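Local coordinates for RagB/SusD family nutrient uptake outer membrane protein (Bacteroides thetaiotaomicron, PDB 7KV2) that probably binds beta-glucan at the cell surface as a SusD-family outer membrane protein that serves glycan uptake, at residues D75-D80 with K462-L467; M219-Y224 with M244-S249; I274-Y279 with N399-R404; Y405-L410 with L455-E460. All blocks are in the same frame, centred on the assembly; numbering follows the deposited sequence.

How the contacts relate
Contact 3, the two-stranded antiparallel pair, lies near the middle of the chain, its centre about 8 Å from the chain centre. Contact 2 packs against it, M222 CB lying 3.6 Å from Y403 CG, and strand 400-404 runs without a break in sequence into helix 405-417 of contact 4. R404 of contact 3 makes salt bridges to E456 and E460 of contact 4. K462 of contact 1 ties three contacts together: its NZ is 2.9 Å from E407 OE1 of contact 4, a salt bridge, and probably hydrogen-bonds I402 O of contact 3. Contacts 2 and 4 share the sodium ion, bound by I248 and Y405; the centres of contacts 1 and 2 are about 23 Å apart.

Contact 1. Residues D75-D80 with K462-L467; sequences DIMADD and KRYWDL
M77 lies across one face of the Y464 ring. Its CB sits 3.6 Å from the ring centroid and only 11° off the normal, a CH-pi contact over the middle of the ring, while SD stands obliquely at 4.4 Å from the same centroid, a Met-aromatic contact. The bend at chi3 (-84°) curls the methyl group back, and CE closes to 3.4 Å from Y464 CE2. Y464 OH goes on to hydrogen-bond W489. Two residues on, D79 and R463 meet with carboxylate and guanidinium nearly coplanar, 18° apart. This is a side-on, two-pronged salt bridge: R463 NE reaches D79 OD1 and R463 NH2 reaches D79 OD2, each at 2.9 Å, both bonds almost straight and both using syn lone pairs. L467 CD2, one turn along the helix, lies over a face of the guanidinium, so that an apolar lid over one face and a paired edge limit the rotation of the group. The loop that follows helix 70-75, from the N-terminal family region, is in this way fastened to the first turn of helix 463-469 in the C-terminal SusD region; a type I turn from D75 to A78 shapes the loop. Between the two grips A78 CB packs on R463 CG at 3.7 Å. D75 OD1 takes hydrogen bonds from two waters, which pass the link on to the backbone N of K462 and of Y464, while D75 OD2 accepts from G461 N. D80 OD2 lies beside R463 CG, and D80 OD1 makes a salt bridge to R331 and a hydrogen bond with H454.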
# COMPACT_ATOMS: atom_id res chain seq x y z
N ASP A 75 5.88 3.63 -4.77
CA ASP A 75 6.80 4.63 -4.16
C ASP A 75 8.09 4.75 -4.97
O ASP A 75 8.66 5.84 -4.94
CB ASP A 75 7.05 4.35 -2.68
CG ASP A 75 5.85 4.70 -1.80
OD1 ASP A 75 5.19 5.76 -2.05
OD2 ASP A 75 5.57 3.94 -0.85
N ILE A 76 8.58 3.68 -5.60
CA ILE A 76 9.85 3.77 -6.37
C ILE A 76 9.63 4.77 -7.52
O ILE A 76 10.64 5.28 -8.05
CB ILE A 76 10.36 2.40 -6.84
CG1 ILE A 76 9.37 1.69 -7.77
CG2 ILE A 76 10.76 1.56 -5.64
CD1 ILE A 76 9.77 0.31 -8.26
N MET A 77 8.38 5.03 -7.95
CA MET A 77 8.11 5.95 -9.09
C MET A 77 7.92 7.39 -8.62
O MET A 77 7.76 8.34 -9.49
CB MET A 77 6.92 5.47 -9.93
CG MET A 77 7.14 4.08 -10.45
SD MET A 77 5.94 3.58 -11.75
CE MET A 77 4.56 3.05 -10.73
N ALA A 78 8.00 7.64 -7.31
CA ALA A 78 7.83 9.01 -6.79
C ALA A 78 9.20 9.62 -6.43
O ALA A 78 10.20 9.35 -7.13
CB ALA A 78 6.87 8.98 -5.61
N ASP A 79 9.28 10.37 -5.32
CA ASP A 79 10.41 11.29 -5.04
C ASP A 79 10.94 11.07 -3.61
O ASP A 79 11.58 12.00 -3.08
CB ASP A 79 9.98 12.74 -5.27
CG ASP A 79 8.76 13.20 -4.50
OD1 ASP A 79 7.91 12.35 -4.18
OD2 ASP A 79 8.61 14.43 -4.30
N ASP A 80 10.73 9.89 -3.01
CA ASP A 80 11.02 9.73 -1.55
C ASP A 80 12.10 8.68 -1.28
O ASP A 80 12.86 8.84 -0.29
CB ASP A 80 9.76 9.34 -0.78
CG ASP A 80 8.74 10.46 -0.70
OD1 ASP A 80 9.14 11.63 -0.80
OD2 ASP A 80 7.55 10.13 -0.62
N LYS A 462 1.30 5.97 -1.41
CA LYS A 462 0.34 7.10 -1.62
C LYS A 462 0.90 8.17 -2.58
O LYS A 462 0.15 8.67 -3.43
CB LYS A 462 0.00 7.79 -0.29
CG LYS A 462 -0.41 6.83 0.81
CD LYS A 462 -1.72 6.11 0.54
CE LYS A 462 -2.01 5.06 1.60
NZ LYS A 462 -3.36 4.45 1.51
N ARG A 463 2.19 8.49 -2.46
CA ARG A 463 2.78 9.73 -3.03
C ARG A 463 2.65 9.74 -4.58
O ARG A 463 2.33 10.81 -5.15
CB ARG A 463 4.24 9.84 -2.57
CG ARG A 463 5.02 10.99 -3.18
CD ARG A 463 4.43 12.36 -2.83
NE ARG A 463 5.38 13.39 -3.24
CZ ARG A 463 5.11 14.70 -3.31
NH1 ARG A 463 3.91 15.16 -3.02
NH2 ARG A 463 6.05 15.53 -3.66
N TYR A 464 2.95 8.63 -5.23
CA TYR A 464 2.96 8.59 -6.71
C TYR A 464 1.55 8.94 -7.19
O TYR A 464 1.43 9.85 -8.04
CB TYR A 464 3.39 7.25 -7.24
CG TYR A 464 3.58 7.18 -8.74
CD1 TYR A 464 4.35 8.12 -9.42
CD2 TYR A 464 2.96 6.19 -9.49
CE1 TYR A 464 4.58 8.01 -10.78
CE2 TYR A 464 3.14 6.09 -10.86
CZ TYR A 464 3.96 7.01 -11.51
OH TYR A 464 4.18 6.91 -12.86
N TRP A 465 0.53 8.28 -6.62
CA TRP A 465 -0.88 8.53 -7.00
C TRP A 465 -1.27 9.98 -6.67
O TRP A 465 -2.00 10.59 -7.49
CB TRP A 465 -1.83 7.49 -6.39
CG TRP A 465 -1.31 6.10 -6.57
CD1 TRP A 465 -0.95 5.25 -5.55
CD2 TRP A 465 -0.89 5.47 -7.78
NE1 TRP A 465 -0.39 4.11 -6.06
CE2 TRP A 465 -0.38 4.20 -7.43
CE3 TRP A 465 -1.00 5.80 -9.15
CZ2 TRP A 465 0.07 3.30 -8.38
CZ3 TRP A 465 -0.54 4.91 -10.08
CH2 TRP A 465 -0.01 3.68 -9.70
N ASP A 466 -0.84 10.53 -5.53
CA ASP A 466 -1.15 11.94 -5.16
C ASP A 466 -0.55 12.91 -6.21
O ASP A 466 -1.23 13.87 -6.61
CB ASP A 466 -0.73 12.26 -3.72
CG ASP A 466 -1.55 11.54 -2.66
OD1 ASP A 466 -2.71 11.12 -2.97
OD2 ASP A 466 -1.02 11.35 -1.53
N LEU A 467 0.70 12.68 -6.63
CA LEU A 467 1.36 13.55 -7.64
C LEU A 467 0.57 13.51 -8.94
O LEU A 467 0.34 14.60 -9.54
CB LEU A 467 2.80 13.08 -7.90
CG LEU A 467 3.77 13.46 -6.79
CD1 LEU A 467 5.09 12.76 -6.96
CD2 LEU A 467 3.90 14.99 -6.66
O HOH W 1 3.70 7.13 -0.35
O HOH W 2 3.45 6.02 -4.08

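Contact 2. Residues M219-Y224 with M244-S249; sequences MVYMLY and MEEIIS. With NA (sodium ion), chain G.
Helices 217-231 and 237-249 form an antiparallel helical hairpin, as expected in the TPR-type helical scaffold of the SusD family; their short segments cross at -143° with axes 10.0 Å apart. At the partly exposed margin Y221 OH donates a 2.7 Å hydrogen bond to E246 OE1. The glutamate chain runs out extended beyond CG and brings its carboxylate to the ring edge, the two planes 77° apart; the hydroxyl meets OE1 on the syn side, 34° out of the carboxylate plane. Deeper in, I247 CD1 touches both Y221 CB (3.9 Å) and M222 SD (4.0 Å), its side chain and that of Y221 sliding past each other in opposite directions. M222 and M244 cross at about a right angle with SD to SD at 3.6 Å. Bends at chi2 and chi3 carry M244 back toward the first helix, and its CE lies 3.5 Å from Y221 O. On the second helix I248 O binds the sodium ion at 2.5 Å, with Y405, S250 and Y253 among the other ligands. Helix 405-417 touches M222, M244 and I247, whereas helices 137-162 and 183-200 pack against V220 and L223 of the first.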
# COMPACT_ATOMS: atom_id res chain seq x y z
N MET A 219 -13.41 0.73 5.78
CA MET A 219 -12.45 0.33 4.72
C MET A 219 -13.08 0.66 3.36
O MET A 219 -12.43 1.24 2.48
CB MET A 219 -12.09 -1.15 4.83
CG MET A 219 -11.23 -1.64 3.70
SD MET A 219 -12.30 -2.25 2.33
CE MET A 219 -11.11 -3.25 1.44
N VAL A 220 -14.37 0.37 3.20
CA VAL A 220 -15.05 0.61 1.90
C VAL A 220 -15.11 2.11 1.62
O VAL A 220 -14.86 2.51 0.50
CB VAL A 220 -16.45 -0.04 1.92
CG1 VAL A 220 -17.38 0.49 0.84
CG2 VAL A 220 -16.34 -1.55 1.82
N TYR A 221 -15.39 2.91 2.65
CA TYR A 221 -15.45 4.39 2.59
C TYR A 221 -14.09 4.92 2.11
O TYR A 221 -14.00 5.82 1.25
CB TYR A 221 -15.83 4.95 3.95
CG TYR A 221 -17.30 4.93 4.25
CD1 TYR A 221 -18.27 4.55 3.32
CD2 TYR A 221 -17.74 5.36 5.50
CE1 TYR A 221 -19.62 4.56 3.64
CE2 TYR A 221 -19.09 5.41 5.81
CZ TYR A 221 -20.03 5.00 4.89
OH TYR A 221 -21.36 5.10 5.24
N MET A 222 -13.03 4.37 2.66
CA MET A 222 -11.67 4.84 2.29
C MET A 222 -11.35 4.44 0.84
O MET A 222 -10.72 5.23 0.14
CB MET A 222 -10.61 4.32 3.26
CG MET A 222 -10.72 4.96 4.65
SD MET A 222 -10.49 6.75 4.67
CE MET A 222 -8.69 6.83 4.52
N LEU A 223 -11.66 3.21 0.43
CA LEU A 223 -11.45 2.74 -0.95
C LEU A 223 -12.29 3.59 -1.93
O LEU A 223 -11.78 3.99 -3.00
CB LEU A 223 -11.79 1.25 -1.01
CG LEU A 223 -11.63 0.60 -2.38
CD1 LEU A 223 -10.24 0.81 -2.92
CD2 LEU A 223 -11.97 -0.88 -2.31
N TYR A 224 -13.49 3.97 -1.52
CA TYR A 224 -14.41 4.84 -2.31
C TYR A 224 -13.72 6.20 -2.51
O TYR A 224 -13.51 6.65 -3.66
CB TYR A 224 -15.78 4.89 -1.62
CG TYR A 224 -16.76 5.83 -2.28
CD1 TYR A 224 -16.71 7.19 -2.05
CD2 TYR A 224 -17.71 5.35 -3.17
CE1 TYR A 224 -17.64 8.06 -2.63
CE2 TYR A 224 -18.63 6.21 -3.77
CZ TYR A 224 -18.60 7.56 -3.50
OH TYR A 224 -19.48 8.40 -4.10
N MET A 244 -16.06 10.33 4.82
CA MET A 244 -14.92 10.72 5.69
C MET A 244 -15.48 11.27 7.01
O MET A 244 -14.99 10.89 8.11
CB MET A 244 -14.02 11.74 4.99
CG MET A 244 -13.37 11.23 3.70
SD MET A 244 -12.41 9.67 3.88
CE MET A 244 -13.68 8.46 3.52
N GLU A 245 -16.52 12.10 6.95
CA GLU A 245 -17.11 12.71 8.16
C GLU A 245 -17.70 11.62 9.06
O GLU A 245 -17.66 11.80 10.28
CB GLU A 245 -18.12 13.79 7.76
CG GLU A 245 -17.50 15.03 7.14
CD GLU A 245 -16.76 15.96 8.08
OE1 GLU A 245 -16.44 15.54 9.21
OE2 GLU A 245 -16.49 17.10 7.66
N GLU A 246 -18.26 10.54 8.49
CA GLU A 246 -18.84 9.44 9.30
C GLU A 246 -17.73 8.73 10.10
O GLU A 246 -17.94 8.45 11.27
CB GLU A 246 -19.55 8.44 8.39
CG GLU A 246 -20.91 8.94 7.95
CD GLU A 246 -21.70 7.94 7.14
OE1 GLU A 246 -21.47 6.74 7.32
OE2 GLU A 246 -22.53 8.37 6.31
N ILE A 247 -16.58 8.49 9.47
CA ILE A 247 -15.40 7.89 10.16
C ILE A 247 -14.92 8.87 11.23
O ILE A 247 -14.62 8.43 12.36
CB ILE A 247 -14.27 7.56 9.15
CG1 ILE A 247 -14.71 6.52 8.13
CG2 ILE A 247 -13.02 7.10 9.91
CD1 ILE A 247 -13.75 6.29 7.00
N ILE A 248 -14.84 10.16 10.90
CA ILE A 248 -14.36 11.18 11.86
C ILE A 248 -15.34 11.22 13.05
O ILE A 248 -14.86 11.34 14.19
CB ILE A 248 -14.18 12.55 11.17
CG1 ILE A 248 -12.94 12.56 10.26
CG2 ILE A 248 -14.12 13.68 12.17
CD1 ILE A 248 -12.93 13.70 9.26
N SER A 249 -16.65 11.10 12.82
CA SER A 249 -17.64 11.12 13.92
C SER A 249 -17.51 9.87 14.80
O SER A 249 -17.84 9.96 15.98
CB SER A 249 -19.06 11.25 13.41
OG SER A 249 -19.23 12.48 12.72
NA NA G . -13.09 9.73 15.07
O HOH W 3 -12.87 10.82 17.02

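Contact 3. Residues I274-Y279 with N399-R404; sequences IFEINY and NLRIYR
N399 and E276 both set CG anti to the carbonyl carbon (chi1 -71° and -43°), and the extended glutamate brings its OE1 to N399 ND2 at 2.9 Å. The donor lies on the anti side of OE1, with carboxylate and amide planes roughly perpendicular. The other end of the amide, N399 OD1, accepts Y279 N in a bond that is nearly straight (178°), though the donor stands above the carbonyl plane. One asparagine thus clamps two points of the facing chain, and an alanine here would probably leave Y279 N and E276 OE1 without these partners and let the segment after strand 273-277, at N278 and Y279, move more freely. R401 turns a guanidinium face to E276 OE1, charges near each other without an N-H pointing at it. E276 OE2 is hydrogen-bonded to S273 OG and W269 N; a water that accepts from R401 NE also lies 2.9 Å from E276 OE2, though other acceptors compete for its protons. The backbones pair antiparallel, I277 with L400 by two hydrogen bonds. Two overlapping classic bulges interrupt the ladder: F275 O accepts both I402 N (2.9 Å) and Y403 N (3.0 Å), and Y403 O likewise takes I274 N and F275 N. Beside F275 and Y403, I277 CD1 meets I402 CD1 at 3.8 Å. Helix 217-231 packs on I274, F275 and Y403, helix 70-75 touches L400, and strand 400-404 leads directly into helix 405-417.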
# COMPACT_ATOMS: atom_id res chain seq x y z
N ILE A 274 -7.71 1.74 10.00
CA ILE A 274 -8.96 1.43 9.24
C ILE A 274 -8.78 0.11 8.48
O ILE A 274 -9.69 -0.76 8.52
CB ILE A 274 -9.35 2.61 8.34
CG1 ILE A 274 -9.71 3.81 9.21
CG2 ILE A 274 -10.45 2.21 7.36
CD1 ILE A 274 -9.74 5.13 8.50
N PHE A 275 -7.63 -0.10 7.85
CA PHE A 275 -7.40 -1.39 7.16
C PHE A 275 -5.90 -1.68 7.09
O PHE A 275 -5.12 -0.78 6.74
CB PHE A 275 -8.08 -1.36 5.79
CG PHE A 275 -8.30 -2.72 5.19
CD1 PHE A 275 -9.12 -3.64 5.82
CD2 PHE A 275 -7.64 -3.10 4.02
CE1 PHE A 275 -9.32 -4.90 5.27
CE2 PHE A 275 -7.84 -4.36 3.47
CZ PHE A 275 -8.66 -5.26 4.11
N GLU A 276 -5.59 -2.95 7.35
CA GLU A 276 -4.22 -3.55 7.21
C GLU A 276 -4.36 -4.88 6.49
O GLU A 276 -5.43 -5.50 6.53
CB GLU A 276 -3.53 -3.76 8.55
CG GLU A 276 -3.69 -2.58 9.48
CD GLU A 276 -2.88 -2.65 10.76
OE1 GLU A 276 -2.10 -3.62 10.95
OE2 GLU A 276 -3.01 -1.72 11.57
N ILE A 277 -3.26 -5.28 5.85
CA ILE A 277 -3.07 -6.65 5.39
C ILE A 277 -2.26 -7.38 6.46
O ILE A 277 -1.14 -6.94 6.77
CB ILE A 277 -2.41 -6.65 4.01
CG1 ILE A 277 -3.36 -5.97 3.01
CG2 ILE A 277 -2.04 -8.08 3.63
CD1 ILE A 277 -2.79 -5.80 1.62
N ASN A 278 -2.84 -8.45 6.98
CA ASN A 278 -2.27 -9.22 8.13
C ASN A 278 -1.09 -10.05 7.66
O ASN A 278 -1.24 -10.77 6.66
CB ASN A 278 -3.30 -10.15 8.75
CG ASN A 278 -4.38 -9.37 9.46
OD1 ASN A 278 -4.14 -8.26 9.89
ND2 ASN A 278 -5.59 -9.91 9.49
N TYR A 279 -0.02 -10.00 8.42
CA TYR A 279 1.15 -10.90 8.33
C TYR A 279 1.52 -11.36 9.72
O TYR A 279 1.29 -10.56 10.64
CB TYR A 279 2.31 -10.14 7.70
CG TYR A 279 2.14 -9.86 6.22
CD1 TYR A 279 2.22 -10.90 5.31
CD2 TYR A 279 1.96 -8.58 5.73
CE1 TYR A 279 2.19 -10.66 3.95
CE2 TYR A 279 1.86 -8.32 4.37
CZ TYR A 279 2.00 -9.38 3.48
OH TYR A 279 1.96 -9.17 2.14
N ASN A 399 2.45 -6.20 9.73
CA ASN A 399 1.28 -5.95 8.86
C ASN A 399 1.55 -4.78 7.89
O ASN A 399 2.27 -3.83 8.21
CB ASN A 399 0.04 -5.61 9.68
CG ASN A 399 -0.54 -6.77 10.46
OD1 ASN A 399 0.00 -7.89 10.47
ND2 ASN A 399 -1.66 -6.48 11.12
N LEU A 400 0.95 -4.82 6.70
CA LEU A 400 1.04 -3.69 5.73
C LEU A 400 -0.13 -2.76 6.03
O LEU A 400 -1.29 -3.18 5.86
CB LEU A 400 1.05 -4.21 4.28
CG LEU A 400 1.21 -3.08 3.28
CD1 LEU A 400 2.57 -2.41 3.41
CD2 LEU A 400 0.98 -3.60 1.86
N ARG A 401 0.17 -1.55 6.53
CA ARG A 401 -0.91 -0.57 6.82
C ARG A 401 -1.46 -0.04 5.48
O ARG A 401 -0.71 0.51 4.69
CB ARG A 401 -0.39 0.54 7.71
CG ARG A 401 -0.30 0.16 9.19
CD ARG A 401 0.76 -0.91 9.48
NE ARG A 401 1.04 -0.94 10.92
CZ ARG A 401 1.84 -1.81 11.52
NH1 ARG A 401 2.43 -2.77 10.83
NH2 ARG A 401 2.02 -1.73 12.82
N ILE A 402 -2.75 -0.15 5.23
CA ILE A 402 -3.38 0.32 3.97
C ILE A 402 -4.05 1.68 4.19
O ILE A 402 -3.65 2.65 3.53
CB ILE A 402 -4.37 -0.75 3.44
CG1 ILE A 402 -3.70 -2.12 3.24
CG2 ILE A 402 -5.04 -0.26 2.17
CD1 ILE A 402 -2.49 -2.07 2.29
N TYR A 403 -4.99 1.76 5.16
CA TYR A 403 -5.75 3.00 5.50
C TYR A 403 -5.58 3.33 6.98
O TYR A 403 -5.86 2.46 7.87
CB TYR A 403 -7.23 2.87 5.18
CG TYR A 403 -7.48 2.62 3.73
CD1 TYR A 403 -6.99 3.49 2.76
CD2 TYR A 403 -8.29 1.57 3.32
CE1 TYR A 403 -7.24 3.28 1.40
CE2 TYR A 403 -8.56 1.38 1.98
CZ TYR A 403 -8.06 2.24 1.02
OH TYR A 403 -8.29 1.95 -0.30
N ARG A 404 -5.09 4.55 7.21
CA ARG A 404 -4.91 5.10 8.57
C ARG A 404 -5.81 6.33 8.69
O ARG A 404 -6.04 7.00 7.68
CB ARG A 404 -3.46 5.48 8.84
CG ARG A 404 -2.52 4.30 8.68
CD ARG A 404 -1.13 4.51 9.25
NE ARG A 404 -0.24 5.41 8.51
CZ ARG A 404 0.06 6.66 8.85
NH1 ARG A 404 -0.51 7.26 9.89
NH2 ARG A 404 0.96 7.33 8.14
O HOH W 4 -1.10 0.22 12.54

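Contact 4. Residues Y405-L410 with L455-E460; sequences YSETLL and LEFVGE. With NA (sodium ion), chain G.
F457 pushes the far end of its ring in among S406, E407 and L410, all three approaching obliquely. Its CZ lies 3.6 Å from E407 CB, CE1 is 3.6 Å from S406 OG, and CE2 meets L410 CD1 at 4.0 Å; the leucine and the phenylalanine slide past each other in opposite directions. E456 CG covers one ring face at its centre, 3.5 Å above the plane, so the neighbour in sequence backs the ring. That glutamate bends at chi2 (65°), which folds its carboxylate round toward S406. There S406 OG donates to E456 OE2 at 2.8 Å, coming from above the carboxylate plane, 36° out of it. The serine hydroxyl can do so because chi1 of 63° places OG between the backbone N and the carbonyl carbon. The contact joins the first two turns of helix 405-417 to the C-terminal end of helix 446-456, beyond which F457 to E460 form a type II turn with G459 at positive phi. At the other side of the first helix Y405 OH binds the sodium ion at 2.8 Å, with I248 O on helix 237-249 among its co-ligands. E456 OE2 also forms salt bridges with R404 and R435, and OE1 with R338. A glutamine in its place would probably take from these three arginines the negative charge this carboxylate supplies and weaken the hold on S406. E407 pairs likewise with K462 and R453, so the buried acids are matched by basic partners, which would be expected to stabilise their ionised forms.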
# COMPACT_ATOMS: atom_id res chain seq x y z
N TYR A 405 -6.22 6.62 9.91
CA TYR A 405 -7.15 7.74 10.16
C TYR A 405 -6.54 9.08 9.74
O TYR A 405 -7.29 9.96 9.40
CB TYR A 405 -7.50 7.76 11.64
CG TYR A 405 -8.55 8.76 12.06
CD1 TYR A 405 -9.88 8.60 11.73
CD2 TYR A 405 -8.22 9.81 12.90
CE1 TYR A 405 -10.85 9.47 12.21
CE2 TYR A 405 -9.17 10.70 13.37
CZ TYR A 405 -10.49 10.53 13.03
OH TYR A 405 -11.40 11.39 13.56
N SER A 406 -5.23 9.27 9.77
CA SER A 406 -4.65 10.54 9.26
C SER A 406 -5.03 10.73 7.78
O SER A 406 -5.20 11.88 7.34
CB SER A 406 -3.17 10.58 9.50
OG SER A 406 -2.54 9.55 8.79
N GLU A 407 -5.21 9.65 7.03
CA GLU A 407 -5.66 9.74 5.64
C GLU A 407 -7.12 10.17 5.57
O GLU A 407 -7.47 10.96 4.64
CB GLU A 407 -5.46 8.42 4.90
CG GLU A 407 -5.59 8.64 3.41
CD GLU A 407 -5.20 7.52 2.48
OE1 GLU A 407 -4.88 6.40 2.95
OE2 GLU A 407 -5.27 7.79 1.22
N THR A 408 -7.95 9.67 6.49
CA THR A 408 -9.34 10.13 6.60
C THR A 408 -9.35 11.66 6.78
O THR A 408 -10.10 12.34 6.10
CB THR A 408 -10.04 9.45 7.79
OG1 THR A 408 -9.88 8.04 7.72
CG2 THR A 408 -11.51 9.78 7.81
N LEU A 409 -8.60 12.17 7.75
CA LEU A 409 -8.57 13.62 8.09
C LEU A 409 -8.06 14.44 6.89
O LEU A 409 -8.68 15.49 6.56
CB LEU A 409 -7.69 13.84 9.33
CG LEU A 409 -8.23 13.35 10.68
CD1 LEU A 409 -7.13 13.40 11.72
CD2 LEU A 409 -9.42 14.15 11.16
N LEU A 410 -6.98 14.00 6.24
CA LEU A 410 -6.41 14.74 5.09
C LEU A 410 -7.38 14.66 3.90
O LEU A 410 -7.51 15.68 3.18
CB LEU A 410 -5.02 14.20 4.81
CG LEU A 410 -4.01 14.52 5.91
CD1 LEU A 410 -2.63 13.91 5.65
CD2 LEU A 410 -3.86 16.02 6.11
N LEU A 455 4.54 14.22 3.78
CA LEU A 455 5.26 14.08 5.07
C LEU A 455 4.74 12.83 5.81
O LEU A 455 5.54 12.16 6.46
CB LEU A 455 5.00 15.34 5.90
CG LEU A 455 5.64 16.64 5.39
CD1 LEU A 455 5.21 17.83 6.24
CD2 LEU A 455 7.15 16.57 5.41
N GLU A 456 3.44 12.54 5.68
CA GLU A 456 2.69 11.55 6.50
C GLU A 456 2.89 10.10 6.02
O GLU A 456 2.89 9.18 6.86
CB GLU A 456 1.21 11.94 6.47
CG GLU A 456 0.33 11.10 7.36
CD GLU A 456 0.55 11.16 8.86
OE1 GLU A 456 1.25 12.09 9.34
OE2 GLU A 456 0.03 10.24 9.56
N PHE A 457 3.02 9.87 4.72
CA PHE A 457 2.85 8.53 4.11
C PHE A 457 4.07 8.06 3.31
O PHE A 457 3.90 7.24 2.44
CB PHE A 457 1.61 8.53 3.20
CG PHE A 457 0.31 8.88 3.88
CD1 PHE A 457 -0.15 8.10 4.93
CD2 PHE A 457 -0.40 10.02 3.51
CE1 PHE A 457 -1.33 8.43 5.57
CE2 PHE A 457 -1.59 10.34 4.16
CZ PHE A 457 -2.05 9.55 5.19
N VAL A 458 5.27 8.47 3.63
CA VAL A 458 6.46 7.96 2.90
C VAL A 458 6.43 6.43 2.99
O VAL A 458 6.32 5.88 4.09
CB VAL A 458 7.78 8.50 3.45
CG1 VAL A 458 8.97 7.76 2.86
CG2 VAL A 458 7.91 10.03 3.26
N GLY A 459 6.57 5.74 1.86
CA GLY A 459 6.75 4.28 1.85
C GLY A 459 5.45 3.53 2.03
O GLY A 459 5.50 2.32 2.18
N GLU A 460 4.30 4.22 1.98
CA GLU A 460 2.99 3.60 2.21
C GLU A 460 2.17 3.57 0.92
O GLU A 460 1.02 3.25 1.01
CB GLU A 460 2.19 4.30 3.31
CG GLU A 460 2.99 4.42 4.59
CD GLU A 460 2.20 4.91 5.81
OE1 GLU A 460 1.10 4.31 6.13
OE2 GLU A 460 2.62 5.92 6.40
NA NA G . -13.09 9.73 15.07
O HOH W 3 -12.87 10.82 17.02